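Local coordinates for glycoprotein (Chandipura virus, PDB 5MDM) that probably attaches the virus to host receptors and, as a class III fusion protein, drives fusion of the viral and endosomal membranes when the pH falls, at residues A[193-204]-A[244-253]; A[209-220]-A[229-237]. All coordinates share one frame; numbering follows the deposited sequence.

Contact 1: A[193-204]-A[244-253]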
loop_
_atom_site.group_PDB
_atom_site.type_symbol
_atom_site.label_atom_id
_atom_site.label_comp_id
_atom_site.label_asym_id
_atom_site.label_seq_id
_atom_site.Cartn_x
_atom_site.Cartn_y
_atom_site.Cartn_z
ATOM N N LYS A 193 2.914 19.229 -37.388
ATOM C CA LYS A 193 3.264 20.605 -37.732
ATOM C C LYS A 193 2.490 21.119 -38.942
ATOM O O LYS A 193 2.172 22.304 -39.034
ATOM C CB LYS A 193 4.766 20.690 -38.008
ATOM C CG LYS A 193 5.303 22.089 -38.195
ATOM C CD LYS A 193 6.703 22.058 -38.801
ATOM C CE LYS A 193 7.692 21.307 -37.917
ATOM N NZ LYS A 193 9.055 21.281 -38.523
ATOM N N THR A 194 2.180 20.213 -39.863
ATOM C CA THR A 194 1.599 20.581 -41.146
ATOM C C THR A 194 0.075 20.667 -41.099
ATOM O O THR A 194 -0.515 21.613 -41.619
ATOM C CB THR A 194 2.002 19.569 -42.224
ATOM O OG1 THR A 194 0.953 18.607 -42.394
ATOM C CG2 THR A 194 3.284 18.855 -41.817
ATOM N N LYS A 195 -0.555 19.672 -40.483
ATOM C CA LYS A 195 -2.012 19.608 -40.415
ATOM C C LYS A 195 -2.581 20.685 -39.496
ATOM O O LYS A 195 -1.856 21.304 -38.718
ATOM C CB LYS A 195 -2.471 18.229 -39.930
ATOM C CG LYS A 195 -1.831 17.058 -40.659
ATOM C CD LYS A 195 -2.357 15.722 -40.148
ATOM C CE LYS A 195 -1.853 14.567 -41.008
ATOM N NZ LYS A 195 -2.535 13.275 -40.706
ATOM N N GLU A 196 -3.888 20.902 -39.598
ATOM C CA GLU A 196 -4.598 21.822 -38.720
ATOM C C GLU A 196 -4.740 21.205 -37.332
ATOM O O GLU A 196 -5.123 20.042 -37.202
ATOM C CB GLU A 196 -5.980 22.126 -39.299
ATOM C CG GLU A 196 -6.814 23.096 -38.481
ATOM C CD GLU A 196 -6.305 24.519 -38.574
ATOM O OE1 GLU A 196 -7.082 25.401 -39.002
ATOM O OE2 GLU A 196 -5.133 24.757 -38.216
ATOM N N ILE A 197 -4.432 21.981 -36.297
ATOM C CA ILE A 197 -4.480 21.483 -34.925
ATOM C C ILE A 197 -5.890 21.035 -34.514
ATOM O O ILE A 197 -6.869 21.757 -34.715
ATOM C CB ILE A 197 -3.919 22.525 -33.917
ATOM C CG1 ILE A 197 -3.853 21.942 -32.506
ATOM C CG2 ILE A 197 -4.736 23.802 -33.929
ATOM C CD1 ILE A 197 -2.525 21.317 -32.174
ATOM N N ALA A 198 -5.985 19.830 -33.960
ATOM C CA ALA A 198 -7.259 19.286 -33.496
ATOM C C ALA A 198 -7.039 18.249 -32.397
ATOM O O ALA A 198 -5.976 17.631 -32.316
ATOM C CB ALA A 198 -8.026 18.680 -34.649
ATOM N N ALA A 199 -8.055 18.058 -31.562
ATOM C CA ALA A 199 -7.954 17.181 -30.398
ATOM C C ALA A 199 -7.412 15.791 -30.724
ATOM O O ALA A 199 -6.672 15.207 -29.933
ATOM C CB ALA A 199 -9.305 17.070 -29.704
ATOM N N GLY A 200 -7.775 15.272 -31.891
ATOM C CA GLY A 200 -7.378 13.934 -32.285
ATOM C C GLY A 200 -5.925 13.845 -32.695
ATOM O O GLY A 200 -5.324 12.770 -32.643
ATOM N N GLY A 201 -5.357 14.976 -33.099
ATOM C CA GLY A 201 -3.977 15.014 -33.550
ATOM C C GLY A 201 -3.018 15.608 -32.535
ATOM O O GLY A 201 -1.932 16.071 -32.887
ATOM N N ILE A 202 -3.425 15.588 -31.271
ATOM C CA ILE A 202 -2.623 16.113 -30.178
ATOM C C ILE A 202 -2.268 14.981 -29.228
ATOM O O ILE A 202 -3.096 14.116 -28.951
ATOM C CB ILE A 202 -3.402 17.192 -29.397
ATOM C CG1 ILE A 202 -3.461 18.493 -30.190
ATOM C CG2 ILE A 202 -2.772 17.460 -28.042
ATOM C CD1 ILE A 202 -4.274 19.575 -29.512
ATOM N N VAL A 203 -1.027 14.984 -28.749
ATOM C CA VAL A 203 -0.606 14.085 -27.686
ATOM C C VAL A 203 -0.003 14.895 -26.541
ATOM O O VAL A 203 0.879 15.721 -26.763
ATOM C CB VAL A 203 0.416 13.057 -28.191
ATOM C CG1 VAL A 203 1.118 12.386 -27.027
ATOM C CG2 VAL A 203 -0.275 12.038 -29.049
ATOM N N PHE A 204 -0.487 14.663 -25.322
ATOM C CA PHE A 204 0.028 15.355 -24.147
ATOM C C PHE A 204 1.131 14.575 -23.427
ATOM O O PHE A 204 1.064 13.350 -23.302
ATOM C CB PHE A 204 -1.100 15.653 -23.161
ATOM C CG PHE A 204 -2.132 16.590 -23.692
ATOM C CD1 PHE A 204 -1.914 17.952 -23.682
ATOM C CD2 PHE A 204 -3.325 16.114 -24.194
ATOM C CE1 PHE A 204 -2.866 18.820 -24.167
ATOM C CE2 PHE A 204 -4.280 16.978 -24.678
ATOM C CZ PHE A 204 -4.047 18.331 -24.667
ATOM N N ILE A 244 -2.248 27.113 -28.804
ATOM C CA ILE A 244 -1.369 26.139 -29.434
ATOM C C ILE A 244 -1.590 26.268 -30.928
ATOM O O ILE A 244 -2.734 26.286 -31.383
ATOM C CB ILE A 244 -1.698 24.700 -28.998
ATOM C CG1 ILE A 244 -1.396 24.504 -27.510
ATOM C CG2 ILE A 244 -0.930 23.692 -29.838
ATOM C CD1 ILE A 244 0.060 24.699 -27.134
ATOM N N GLN A 245 -0.498 26.356 -31.685
ATOM C CA GLN A 245 -0.558 26.693 -33.108
ATOM C C GLN A 245 -1.384 27.958 -33.291
ATOM O O GLN A 245 -2.253 28.028 -34.161
ATOM C CB GLN A 245 -1.135 25.546 -33.943
ATOM C CG GLN A 245 -0.780 25.631 -35.424
ATOM C CD GLN A 245 -1.354 24.487 -36.234
ATOM O OE1 GLN A 245 -2.567 24.279 -36.263
ATOM N NE2 GLN A 245 -0.480 23.737 -36.898
ATOM N N GLU A 246 -1.111 28.937 -32.431
ATOM C CA GLU A 246 -1.761 30.245 -32.455
ATOM C C GLU A 246 -3.288 30.172 -32.408
ATOM O O GLU A 246 -3.980 31.026 -32.953
ATOM C CB GLU A 246 -1.273 31.068 -33.650
ATOM C CG GLU A 246 0.201 31.439 -33.565
ATOM C CD GLU A 246 0.694 32.192 -34.786
ATOM O OE1 GLU A 246 1.925 32.356 -34.922
ATOM O OE2 GLU A 246 -0.143 32.621 -35.610
ATOM N N LYS A 247 -3.807 29.147 -31.747
ATOM C CA LYS A 247 -5.245 29.000 -31.574
ATOM C C LYS A 247 -5.523 28.555 -30.150
ATOM O O LYS A 247 -4.741 27.800 -29.570
ATOM C CB LYS A 247 -5.807 27.958 -32.547
ATOM C CG LYS A 247 -5.637 28.291 -34.019
ATOM C CD LYS A 247 -5.913 27.068 -34.872
ATOM C CE LYS A 247 -7.202 26.381 -34.437
ATOM N NZ LYS A 247 -7.423 25.081 -35.135
ATOM N N HIS A 248 -6.634 29.034 -29.594
ATOM C CA HIS A 248 -7.131 28.575 -28.300
ATOM C C HIS A 248 -7.114 27.039 -28.169
ATOM O O HIS A 248 -7.771 26.331 -28.935
ATOM C CB HIS A 248 -8.552 29.096 -28.114
ATOM C CG HIS A 248 -9.388 29.008 -29.356
ATOM N ND1 HIS A 248 -9.370 29.977 -30.336
ATOM C CD2 HIS A 248 -10.253 28.058 -29.785
ATOM C CE1 HIS A 248 -10.191 29.631 -31.312
ATOM N NE2 HIS A 248 -10.743 28.473 -31.001
ATOM N N LEU A 249 -6.363 26.527 -27.197
ATOM C CA LEU A 249 -6.189 25.082 -27.051
ATOM C C LEU A 249 -7.383 24.384 -26.397
ATOM O O LEU A 249 -7.815 23.322 -26.847
ATOM C CB LEU A 249 -4.908 24.766 -26.267
ATOM C CG LEU A 249 -4.731 23.291 -25.888
ATOM C CD1 LEU A 249 -4.626 22.429 -27.137
ATOM C CD2 LEU A 249 -3.532 23.079 -24.972
ATOM N N LEU A 250 -7.896 24.982 -25.328
ATOM C CA LEU A 250 -8.987 24.395 -24.552
ATOM C C LEU A 250 -10.275 24.060 -25.335
ATOM O O LEU A 250 -10.806 22.953 -25.197
ATOM C CB LEU A 250 -9.298 25.269 -23.330
ATOM C CG LEU A 250 -10.283 24.719 -22.299
ATOM C CD1 LEU A 250 -9.742 23.457 -21.654
ATOM C CD2 LEU A 250 -10.576 25.764 -21.248
ATOM N N PRO A 251 -10.781 24.998 -26.161
ATOM C CA PRO A 251 -12.036 24.713 -26.873
ATOM C C PRO A 251 -11.971 23.542 -27.856
ATOM O O PRO A 251 -13.017 23.089 -28.324
ATOM C CB PRO A 251 -12.299 26.012 -27.635
ATOM C CG PRO A 251 -11.597 27.047 -26.851
ATOM C CD PRO A 251 -10.350 26.388 -26.392
ATOM N N LEU A 252 -10.772 23.060 -28.161
ATOM C CA LEU A 252 -10.603 21.936 -29.070
ATOM C C LEU A 252 -11.136 20.634 -28.483
ATOM O O LEU A 252 -11.237 19.629 -29.190
ATOM C CB LEU A 252 -9.125 21.759 -29.408
ATOM C CG LEU A 252 -8.562 22.394 -30.677
ATOM C CD1 LEU A 252 -8.949 23.838 -30.753
ATOM C CD2 LEU A 252 -7.044 22.241 -30.697
ATOM N N PHE A 253 -11.468 20.650 -27.194
ATOM C CA PHE A 253 -11.816 19.419 -26.489
ATOM C C PHE A 253 -13.272 19.372 -26.053
ATOM O O PHE A 253 -13.794 20.330 -25.490
ATOM C CB PHE A 253 -10.882 19.196 -25.295
ATOM C CG PHE A 253 -9.451 19.029 -25.689
ATOM C CD1 PHE A 253 -8.624 20.130 -25.817
ATOM C CD2 PHE A 253 -8.937 17.774 -25.958
ATOM C CE1 PHE A 253 -7.307 19.981 -26.196
ATOM C CE2 PHE A 253 -7.620 17.620 -26.333
ATOM C CZ PHE A 253 -6.804 18.725 -26.455
#

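Contact 2: A[209-220]-A[229-237]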
loop_
_atom_site.group_PDB
_atom_site.type_symbol
_atom_site.label_atom_id
_atom_site.label_comp_id
_atom_site.label_asym_id
_atom_site.label_seq_id
_atom_site.Cartn_x
_atom_site.Cartn_y
_atom_site.Cartn_z
ATOM N N HIS A 209 2.795 12.325 -16.913
ATOM C CA HIS A 209 1.862 11.795 -17.894
ATOM C C HIS A 209 2.556 11.345 -19.165
ATOM O O HIS A 209 3.136 12.147 -19.890
ATOM C CB HIS A 209 0.799 12.837 -18.211
ATOM C CG HIS A 209 0.085 13.340 -16.999
ATOM N ND1 HIS A 209 0.465 14.486 -16.338
ATOM C CD2 HIS A 209 -0.970 12.842 -16.315
ATOM C CE1 HIS A 209 -0.334 14.681 -15.303
ATOM N NE2 HIS A 209 -1.213 13.697 -15.267
ATOM N N SER A 210 2.479 10.049 -19.435
ATOM C CA SER A 210 3.175 9.468 -20.571
ATOM C C SER A 210 2.259 9.329 -21.769
ATOM O O SER A 210 1.273 8.598 -21.711
ATOM C CB SER A 210 3.742 8.099 -20.202
ATOM O OG SER A 210 4.151 7.397 -21.362
ATOM N N HIS A 211 2.605 10.036 -22.844
ATOM C CA HIS A 211 1.934 9.935 -24.144
ATOM C C HIS A 211 0.423 9.792 -24.014
ATOM O O HIS A 211 -0.128 8.708 -24.183
ATOM C CB HIS A 211 2.518 8.781 -24.971
ATOM C CG HIS A 211 2.037 8.752 -26.389
ATOM N ND1 HIS A 211 2.705 9.386 -27.415
ATOM C CD2 HIS A 211 0.947 8.175 -26.950
ATOM C CE1 HIS A 211 2.048 9.198 -28.547
ATOM N NE2 HIS A 211 0.978 8.467 -28.292
ATOM N N MET A 212 -0.241 10.894 -23.699
ATOM C CA MET A 212 -1.664 10.856 -23.389
ATOM C C MET A 212 -2.496 11.324 -24.584
ATOM O O MET A 212 -2.374 12.461 -25.035
ATOM C CB MET A 212 -1.946 11.696 -22.138
ATOM C CG MET A 212 -2.921 11.061 -21.158
ATOM S SD MET A 212 -2.538 9.424 -20.475
ATOM C CE MET A 212 -1.017 9.762 -19.591
ATOM N N GLU A 213 -3.338 10.431 -25.095
ATOM C CA GLU A 213 -4.075 10.685 -26.333
ATOM C C GLU A 213 -5.119 11.783 -26.210
ATOM O O GLU A 213 -6.114 11.624 -25.510
ATOM C CB GLU A 213 -4.737 9.397 -26.835
ATOM C CG GLU A 213 -3.786 8.449 -27.545
ATOM C CD GLU A 213 -3.236 9.031 -28.837
ATOM O OE1 GLU A 213 -3.834 9.996 -29.365
ATOM O OE2 GLU A 213 -2.204 8.522 -29.325
ATOM N N GLY A 214 -4.897 12.891 -26.904
ATOM C CA GLY A 214 -5.841 13.995 -26.894
ATOM C C GLY A 214 -7.191 13.607 -27.472
ATOM O O GLY A 214 -8.223 14.184 -27.131
ATOM N N ALA A 215 -7.175 12.618 -28.356
ATOM C CA ALA A 215 -8.388 12.114 -28.979
ATOM C C ALA A 215 -9.329 11.477 -27.954
ATOM O O ALA A 215 -10.536 11.424 -28.159
ATOM C CB ALA A 215 -8.029 11.120 -30.063
ATOM N N ARG A 216 -8.769 10.988 -26.855
ATOM C CA ARG A 216 -9.562 10.423 -25.771
ATOM C C ARG A 216 -9.489 11.344 -24.549
ATOM O O ARG A 216 -9.689 10.916 -23.415
ATOM C CB ARG A 216 -9.075 9.006 -25.434
ATOM C CG ARG A 216 -9.408 7.951 -26.494
ATOM C CD ARG A 216 -8.585 6.670 -26.321
ATOM N NE ARG A 216 -8.829 5.993 -25.046
ATOM C CZ ARG A 216 -7.870 5.520 -24.250
ATOM N NH1 ARG A 216 -6.595 5.653 -24.595
ATOM N NH2 ARG A 216 -8.183 4.919 -23.108
ATOM N N THR A 217 -9.195 12.616 -24.801
ATOM C CA THR A 217 -9.078 13.620 -23.748
ATOM C C THR A 217 -10.267 14.567 -23.784
ATOM O O THR A 217 -10.602 15.100 -24.838
ATOM C CB THR A 217 -7.791 14.444 -23.907
ATOM O OG1 THR A 217 -6.659 13.585 -23.743
ATOM C CG2 THR A 217 -7.727 15.571 -22.876
ATOM N N CYS A 218 -10.901 14.785 -22.635
ATOM C CA CYS A 218 -12.106 15.616 -22.610
ATOM C C CYS A 218 -11.965 16.798 -21.653
ATOM O O CYS A 218 -11.157 16.763 -20.732
ATOM C CB CYS A 218 -13.343 14.775 -22.271
ATOM S SG CYS A 218 -13.165 13.742 -20.800
ATOM N N ARG A 219 -12.751 17.845 -21.883
ATOM C CA ARG A 219 -12.684 19.068 -21.081
ATOM C C ARG A 219 -13.501 18.936 -19.795
ATOM O O ARG A 219 -14.615 18.411 -19.811
ATOM C CB ARG A 219 -13.209 20.236 -21.908
ATOM C CG ARG A 219 -12.808 21.599 -21.406
ATOM C CD ARG A 219 -13.257 22.687 -22.376
ATOM N NE ARG A 219 -14.687 22.967 -22.282
ATOM C CZ ARG A 219 -15.458 23.229 -23.331
ATOM N NH1 ARG A 219 -14.931 23.232 -24.546
ATOM N NH2 ARG A 219 -16.752 23.480 -23.168
ATOM N N LEU A 220 -12.952 19.409 -18.680
ATOM C CA LEU A 220 -13.634 19.296 -17.389
ATOM C C LEU A 220 -13.168 20.379 -16.425
ATOM O O LEU A 220 -11.981 20.714 -16.360
ATOM C CB LEU A 220 -13.423 17.905 -16.778
ATOM C CG LEU A 220 -14.120 17.518 -15.468
ATOM C CD1 LEU A 220 -14.316 16.020 -15.426
ATOM C CD2 LEU A 220 -13.319 17.944 -14.256
ATOM N N LYS A 229 -9.299 16.287 -18.641
ATOM C CA LYS A 229 -9.112 14.948 -18.133
ATOM C C LYS A 229 -8.548 14.091 -19.252
ATOM O O LYS A 229 -9.105 14.015 -20.358
ATOM C CB LYS A 229 -10.426 14.355 -17.616
ATOM C CG LYS A 229 -10.257 13.002 -16.938
ATOM C CD LYS A 229 -11.596 12.336 -16.679
ATOM C CE LYS A 229 -11.698 11.002 -17.404
ATOM N NZ LYS A 229 -11.406 11.138 -18.865
ATOM N N PHE A 230 -7.419 13.472 -18.939
ATOM C CA PHE A 230 -6.738 12.527 -19.800
ATOM C C PHE A 230 -7.448 11.170 -19.794
ATOM O O PHE A 230 -8.199 10.861 -18.863
ATOM C CB PHE A 230 -5.318 12.361 -19.273
ATOM C CG PHE A 230 -4.462 13.570 -19.462
ATOM C CD1 PHE A 230 -4.670 14.413 -20.539
ATOM C CD2 PHE A 230 -3.444 13.864 -18.567
ATOM C CE1 PHE A 230 -3.880 15.535 -20.722
ATOM C CE2 PHE A 230 -2.653 14.986 -18.739
ATOM C CZ PHE A 230 -2.871 15.824 -19.820
ATOM N N PRO A 231 -7.205 10.346 -20.830
ATOM C CA PRO A 231 -7.810 9.014 -20.942
ATOM C C PRO A 231 -7.578 8.144 -19.709
ATOM O O PRO A 231 -8.352 7.223 -19.474
ATOM C CB PRO A 231 -7.085 8.406 -22.139
ATOM C CG PRO A 231 -6.677 9.556 -22.957
ATOM C CD PRO A 231 -6.399 10.685 -22.016
ATOM N N ASN A 232 -6.532 8.422 -18.937
ATOM C CA ASN A 232 -6.282 7.659 -17.719
ATOM C C ASN A 232 -7.015 8.250 -16.516
ATOM O O ASN A 232 -6.791 7.851 -15.376
ATOM C CB ASN A 232 -4.779 7.530 -17.450
ATOM C CG ASN A 232 -4.155 8.821 -16.969
ATOM O OD1 ASN A 232 -4.660 9.908 -17.235
ATOM N ND2 ASN A 232 -3.044 8.704 -16.251
ATOM N N GLY A 233 -7.889 9.215 -16.774
ATOM C CA GLY A 233 -8.719 9.768 -15.727
ATOM C C GLY A 233 -8.038 10.826 -14.894
ATOM O O GLY A 233 -8.640 11.371 -13.969
ATOM N N GLU A 234 -6.784 11.117 -15.215
ATOM C CA GLU A 234 -6.057 12.181 -14.530
ATOM C C GLU A 234 -6.320 13.538 -15.186
ATOM O O GLU A 234 -6.748 13.613 -16.336
ATOM C CB GLU A 234 -4.568 11.857 -14.475
ATOM C CG GLU A 234 -4.277 10.556 -13.756
ATOM C CD GLU A 234 -2.806 10.352 -13.500
ATOM O OE1 GLU A 234 -2.001 11.143 -14.023
ATOM O OE2 GLU A 234 -2.450 9.405 -12.773
ATOM N N TRP A 235 -6.067 14.612 -14.451
ATOM C CA TRP A 235 -6.523 15.931 -14.877
ATOM C C TRP A 235 -5.411 16.973 -14.775
ATOM O O TRP A 235 -4.673 17.026 -13.792
ATOM C CB TRP A 235 -7.724 16.338 -14.014
ATOM C CG TRP A 235 -8.349 17.657 -14.320
ATOM C CD1 TRP A 235 -9.456 17.881 -15.090
ATOM C CD2 TRP A 235 -7.941 18.937 -13.827
ATOM N NE1 TRP A 235 -9.748 19.222 -15.125
ATOM C CE2 TRP A 235 -8.833 19.892 -14.355
ATOM C CE3 TRP A 235 -6.903 19.370 -12.998
ATOM C CZ2 TRP A 235 -8.718 21.254 -14.079
ATOM C CZ3 TRP A 235 -6.790 20.726 -12.729
ATOM C CH2 TRP A 235 -7.694 21.649 -13.266
ATOM N N VAL A 236 -5.275 17.798 -15.800
ATOM C CA VAL A 236 -4.367 18.933 -15.690
ATOM C C VAL A 236 -5.136 20.197 -16.019
ATOM O O VAL A 236 -6.119 20.149 -16.747
ATOM C CB VAL A 236 -3.121 18.806 -16.600
ATOM C CG1 VAL A 236 -2.337 17.541 -16.260
ATOM C CG2 VAL A 236 -3.516 18.833 -18.070
ATOM N N SER A 237 -4.700 21.324 -15.470
ATOM C CA SER A 237 -5.406 22.576 -15.672
ATOM C C SER A 237 -5.017 23.208 -17.001
ATOM O O SER A 237 -3.867 23.113 -17.429
ATOM C CB SER A 237 -5.110 23.534 -14.522
ATOM O OG SER A 237 -3.730 23.824 -14.464
#

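Contact 1: A[193-204]-A[244-253]
Ile197 lies over the outer ends of Gln245 and Lys247, its side chain running antiparallel to both. CG1 is anti to the backbone N (chi1 -175°), and CD1 continues to CG2 of Ile244, at 3.7 Å. Along the same branch CG1 meets Leu252 CD2, the two side chains crossing at about a right angle. The CG2 branch packs on the aliphatic end of Lys247.

The polar link is made by the Gln245 amide. Gln245 is extended beyond CG, which carries its amide to the backbone of 195-197. OE1 accepts from Ile197 N at 3.0 Å, with the donor tilted 24° from the carbonyl plane. On the other side of the amide, NE2 gives a weak but straight bond to Lys195 O. Both halves of the amide thus find a backbone partner, which probably helps to set its rotation, though the NE2 bond is weak. Lys247 gives a weak bond from NZ to Ile197 O. NZ also forms a long salt bridge with Glu196 OE2, at 3.9 Å. These charged groups lie at the exposed end of the contact.

Deeper in, Ile202 CD1 touches Leu249 CD1, at 3.7 Å, and Leu252 CD2 beside it. Ala199 CB rests on Phe253 CE2. The Phe204 and Phe253 rings meet obliquely, planes at 41°, with Phe253 CZ near the plane of the Phe204 ring at its edge.

The segment 244-253 holds the turn and second strand of a small, weakly bonded hairpin, then a 3-10 segment, within a region assigned by similarity to trimerization. It closes over the loop that joins strands 180-192 and 202-205. Tyr191 and Val189 of strand 180-192 line the apolar side, and Phe41 of strand 36-49 packs against Leu249.

Contact 2: A[209-220]-A[229-237]
Phe230 turns the edge of its ring to the face of His209. The planes stand at 68°, and Phe230 CE2 lies 3.6 Å from His209 CG. Chi1 of -70° sets the ring beside the backbone N, and chi2 of -31° turns its edge to the imidazole. Met212 CB sits over a Phe230 face in a CH-pi contact and CG packs on Phe230 CB; bends at chi2 and chi3 bring the sulfur round obliquely to the ring, a Met-aromatic contact, and close to Asn232. His209 NE2 is 2.9 Å from Glu234 OE1, while ND1 is hydrogen-bonded to Ser206 OG, and Glu234 OE2 to Leu266 N.

Pro231 wedges under Arg216: its CB lies over the centre of one guanidinium face, 3.7 Å from Arg216 CZ. Thr217 OG1 turns back to Glu213 O, which also takes Arg216 N from the opposite face of its plane. Trp235 NE1 makes a 3.0 Å bond to Leu220 O, which lies in the ring plane.

Cys218 and Lys229 form an antiparallel hydrogen-bonded pair, and Cys218 is disulfide-bonded to Cys256. A type I turn, Phe230 to Gly233, with an Asx turn at Asn232, joins strands 225-229 and 235-237. With strand 218-222 they form a small three-stranded antiparallel meander.

Overall arrangement
Contact 2 is nested in the loop that contact 1 closes, and their centres are about 14 Å apart. They share a sheet: strand 202-205 of contact 1 pairs with strand 212-213 and its continuation in contact 2, probably through backbone hydrogen bonds of Phe204 with Met212 and of Ile202 with Gly214. The Phe204 and Phe230 rings meet, so the aromatic cluster runs from one contact to the other. Contact 1 is only partly buried. Its loops meet through side-chain bonds to backbone, with a loose charged pair outside and apolar packing inside. Contact 2 is buried nearer the chain centre. There, paired strand backbone and aromatic packing dominate, and charged groups sit against proline and histidine rings or bond to backbone.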